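Local coordinates for protein probable ferredoxin-dependent nitrite reductase NirA (Mycobacterium tuberculosis, PDB 1ZJ8) that probably catalyses the six-electron reduction of sulfite to sulfide with electrons from ferredoxin, using a siroheme and a [4Fe-4S] cluster, at residues F131-A136 with Y146-V151. Sequence-based numbering, arbitrary orientation.
With SRM (siroheme), chain E.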
# COMPACT_ATOMS: atom_id res chain seq x y z
N PHE A 131 23.89 1.91 1.69
CA PHE A 131 23.57 2.65 0.46
C PHE A 131 22.44 3.65 0.55
O PHE A 131 22.25 4.40 -0.40
CB PHE A 131 23.19 1.69 -0.67
CG PHE A 131 24.28 0.76 -1.09
CD1 PHE A 131 24.01 -0.58 -1.28
CD2 PHE A 131 25.58 1.24 -1.31
CE1 PHE A 131 24.99 -1.44 -1.67
CE2 PHE A 131 26.57 0.39 -1.71
CZ PHE A 131 26.29 -0.95 -1.89
N ALA A 132 21.66 3.64 1.63
CA ALA A 132 20.45 4.49 1.70
C ALA A 132 20.46 5.46 2.88
O ALA A 132 19.44 6.06 3.19
CB ALA A 132 19.17 3.62 1.73
N ARG A 133 21.63 5.65 3.49
CA ARG A 133 21.77 6.49 4.68
C ARG A 133 20.91 5.98 5.84
O ARG A 133 20.48 6.76 6.70
CB ARG A 133 21.49 7.96 4.36
CG ARG A 133 22.32 8.52 3.17
CD ARG A 133 22.27 10.06 3.11
NE ARG A 133 22.55 10.61 1.78
CZ ARG A 133 22.97 11.86 1.53
NH1 ARG A 133 23.18 12.73 2.51
NH2 ARG A 133 23.17 12.25 0.27
N ASP A 134 20.70 4.66 5.85
CA ASP A 134 19.94 3.94 6.89
C ASP A 134 18.43 4.20 6.83
O ASP A 134 17.70 3.85 7.76
CB ASP A 134 20.51 4.21 8.29
CG ASP A 134 20.52 2.96 9.18
OD1 ASP A 134 20.91 1.87 8.68
OD2 ASP A 134 20.17 3.07 10.39
N THR A 135 17.95 4.79 5.74
CA THR A 135 16.52 4.91 5.51
C THR A 135 15.94 3.54 5.14
O THR A 135 16.50 2.81 4.32
CB THR A 135 16.20 5.93 4.37
OG1 THR A 135 16.80 5.50 3.13
CG2 THR A 135 16.71 7.32 4.73
N ALA A 136 14.81 3.22 5.76
CA ALA A 136 14.04 2.03 5.44
C ALA A 136 12.63 2.21 5.99
O ALA A 136 12.46 2.31 7.19
CB ALA A 136 14.69 0.82 6.06
N TYR A 146 13.70 2.42 0.05
CA TYR A 146 14.96 3.07 0.41
C TYR A 146 14.92 4.49 -0.12
O TYR A 146 14.17 4.75 -1.05
CB TYR A 146 16.12 2.34 -0.26
CG TYR A 146 16.37 0.90 0.16
CD1 TYR A 146 16.74 0.58 1.46
CD2 TYR A 146 16.31 -0.14 -0.78
CE1 TYR A 146 17.03 -0.75 1.83
CE2 TYR A 146 16.59 -1.48 -0.42
CZ TYR A 146 16.96 -1.77 0.90
OH TYR A 146 17.24 -3.08 1.30
N HIS A 147 15.68 5.41 0.45
CA HIS A 147 15.85 6.75 -0.14
C HIS A 147 17.34 7.15 -0.15
O HIS A 147 18.19 6.40 0.33
CB HIS A 147 15.03 7.79 0.61
CG HIS A 147 13.58 7.77 0.26
ND1 HIS A 147 12.61 7.29 1.11
CD2 HIS A 147 12.92 8.21 -0.84
CE1 HIS A 147 11.42 7.43 0.55
NE2 HIS A 147 11.58 7.98 -0.64
N TRP A 148 17.65 8.32 -0.72
CA TRP A 148 19.05 8.74 -0.85
C TRP A 148 19.88 7.75 -1.67
O TRP A 148 21.08 7.56 -1.40
CB TRP A 148 19.72 8.93 0.55
CG TRP A 148 19.05 9.98 1.40
CD1 TRP A 148 18.22 9.78 2.48
CD2 TRP A 148 19.14 11.39 1.21
NE1 TRP A 148 17.79 11.00 2.97
CE2 TRP A 148 18.34 12.00 2.22
CE3 TRP A 148 19.81 12.21 0.30
CZ2 TRP A 148 18.21 13.38 2.33
CZ3 TRP A 148 19.68 13.57 0.40
CH2 TRP A 148 18.88 14.15 1.41
N ILE A 149 19.28 7.10 -2.66
CA ILE A 149 20.02 6.13 -3.46
C ILE A 149 20.58 6.80 -4.72
O ILE A 149 19.92 7.64 -5.34
CB ILE A 149 19.19 4.85 -3.72
CG1 ILE A 149 19.61 3.79 -2.70
CG2 ILE A 149 19.38 4.31 -5.15
CD1 ILE A 149 18.80 2.56 -2.74
N GLU A 150 21.82 6.44 -5.05
CA GLU A 150 22.52 6.98 -6.21
C GLU A 150 22.69 5.86 -7.24
O GLU A 150 23.15 4.74 -6.89
CB GLU A 150 23.89 7.56 -5.82
CG GLU A 150 24.02 8.17 -4.43
CD GLU A 150 25.32 8.98 -4.25
OE1 GLU A 150 25.53 9.96 -5.01
OE2 GLU A 150 26.14 8.66 -3.35
N VAL A 151 22.33 6.16 -8.50
CA VAL A 151 22.42 5.19 -9.61
C VAL A 151 23.73 4.38 -9.57
O VAL A 151 23.72 3.14 -9.73
CB VAL A 151 22.21 5.89 -11.02
CG1 VAL A 151 23.39 6.78 -11.41
CG2 VAL A 151 21.96 4.85 -12.14
FE SRM E . 1.44 5.38 -4.04
CHA SRM E . 2.45 7.71 -6.33
CHB SRM E . 3.90 6.35 -1.99
CHC SRM E . 0.50 3.13 -1.89
CHD SRM E . -1.86 5.99 -4.86
NA SRM E . 3.00 6.62 -4.22
C1A SRM E . 3.33 7.40 -5.27
C2A SRM E . 4.73 7.91 -5.22
CMA SRM E . 5.62 7.05 -6.06
CDA SRM E . 4.82 9.38 -5.55
CEA SRM E . 5.32 9.81 -6.89
O3A SRM E . 4.68 9.49 -7.89
O4A SRM E . 6.36 10.48 -7.00
C3A SRM E . 5.03 7.74 -3.77
CAA SRM E . 6.42 7.30 -3.47
CBA SRM E . 7.17 8.59 -3.31
CCA SRM E . 8.28 8.44 -2.32
O1A SRM E . 8.09 7.77 -1.29
O2A SRM E . 9.39 8.98 -2.58
C4A SRM E . 3.94 6.84 -3.30
NB SRM E . 2.19 4.75 -2.33
C1B SRM E . 3.22 5.19 -1.61
C2B SRM E . 3.57 4.35 -0.42
CMB SRM E . 5.05 4.19 -0.19
CDB SRM E . 2.98 5.00 0.78
CEB SRM E . 3.19 4.36 2.10
O3B SRM E . 3.89 4.89 3.00
O4B SRM E . 2.66 3.27 2.29
C3B SRM E . 2.83 3.08 -0.80
CAB SRM E . 3.68 2.18 -1.65
CBB SRM E . 3.27 0.75 -1.55
CCB SRM E . 3.98 -0.07 -2.59
O1B SRM E . 4.93 -0.79 -2.28
O2B SRM E . 3.61 -0.08 -3.76
C4B SRM E . 1.78 3.65 -1.71
NC SRM E . -0.30 4.80 -3.41
C1C SRM E . -0.51 3.71 -2.64
C2C SRM E . -1.85 3.48 -2.36
CDC SRM E . -2.47 2.56 -1.36
CEC SRM E . -2.74 1.15 -1.68
O3C SRM E . -2.29 0.64 -2.73
O4C SRM E . -3.44 0.54 -0.85
C3C SRM E . -2.49 4.35 -3.19
CAC SRM E . -3.98 4.38 -3.19
CBC SRM E . -4.77 3.23 -3.78
CCC SRM E . -4.79 3.37 -5.29
O1C SRM E . -3.74 3.17 -5.97
O2C SRM E . -5.88 3.71 -5.81
C4C SRM E . -1.54 5.08 -3.86
ND SRM E . 0.52 6.35 -5.56
C1D SRM E . -0.80 6.60 -5.56
C2D SRM E . -1.06 7.68 -6.43
CAD SRM E . -2.38 7.85 -7.16
CBD SRM E . -2.51 7.27 -8.53
CCD SRM E . -3.81 7.26 -9.30
O1D SRM E . -4.32 6.14 -9.53
O2D SRM E . -4.35 8.33 -9.68
C3D SRM E . 0.17 8.07 -6.95
CDD SRM E . 0.36 8.85 -8.22
CED SRM E . 0.23 8.23 -9.59
O3D SRM E . 0.19 7.01 -9.75
O4D SRM E . 0.16 8.94 -10.61
C4D SRM E . 1.13 7.23 -6.41
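Arg133 lies across the indole of Trp148 where the turn after helix 118-131 meets the end of strand 144-149; this is the open end of the beta hairpin 135-138/144-149 in a ferredoxin-like half domain of the nitrite and sulfite reductase family. The arginine chain runs extended from CG to NE over one face of the indole. Its CD makes a CH-pi contact 4.0 Å from the centroid of the five-membered ring. Farther out, the guanidinium passes beyond the rim of the six-membered ring and sets one of its faces against Trp148 CE3, NH2 coming within 3.4 Å of that carbon; the two planes are 39° apart, so this is no flat stack. Thr135 takes the same indole at its edge, its CG2 lying in the ring plane 3.7 Å from CD1.

The other branch of Thr135 makes the polar link. With chi1 at 61°, OG1 sits between the backbone N and the carbonyl carbon, where it accepts a hydrogen bond from His147 N (2.9 Å) and donates one to Ala132 O (2.7 Å). Thr135 N also reaches Ala132 O, from the same face of the carbonyl plane, closing the type I' turn 132-135. Behind the turn, Ala132 CB rests on Tyr146 CB, while Thr135 O meets the Tyr146 ring edge at CD1; the phenol OH is bonded to Leu124 O in helix 118-131.

Through His147 the hairpin reaches the cofactor. Phe433 stacks on the imidazole and also meets the Trp148 ring, and the [4Fe-4S] cluster is about 8 Å from the histidine side chain. The imidazole turns its edge to a siroheme carboxylate, and His147 NE2 donates to O2A of the siroheme at 3.1 Å in a nearly straight bond, 170° at the hydrogen.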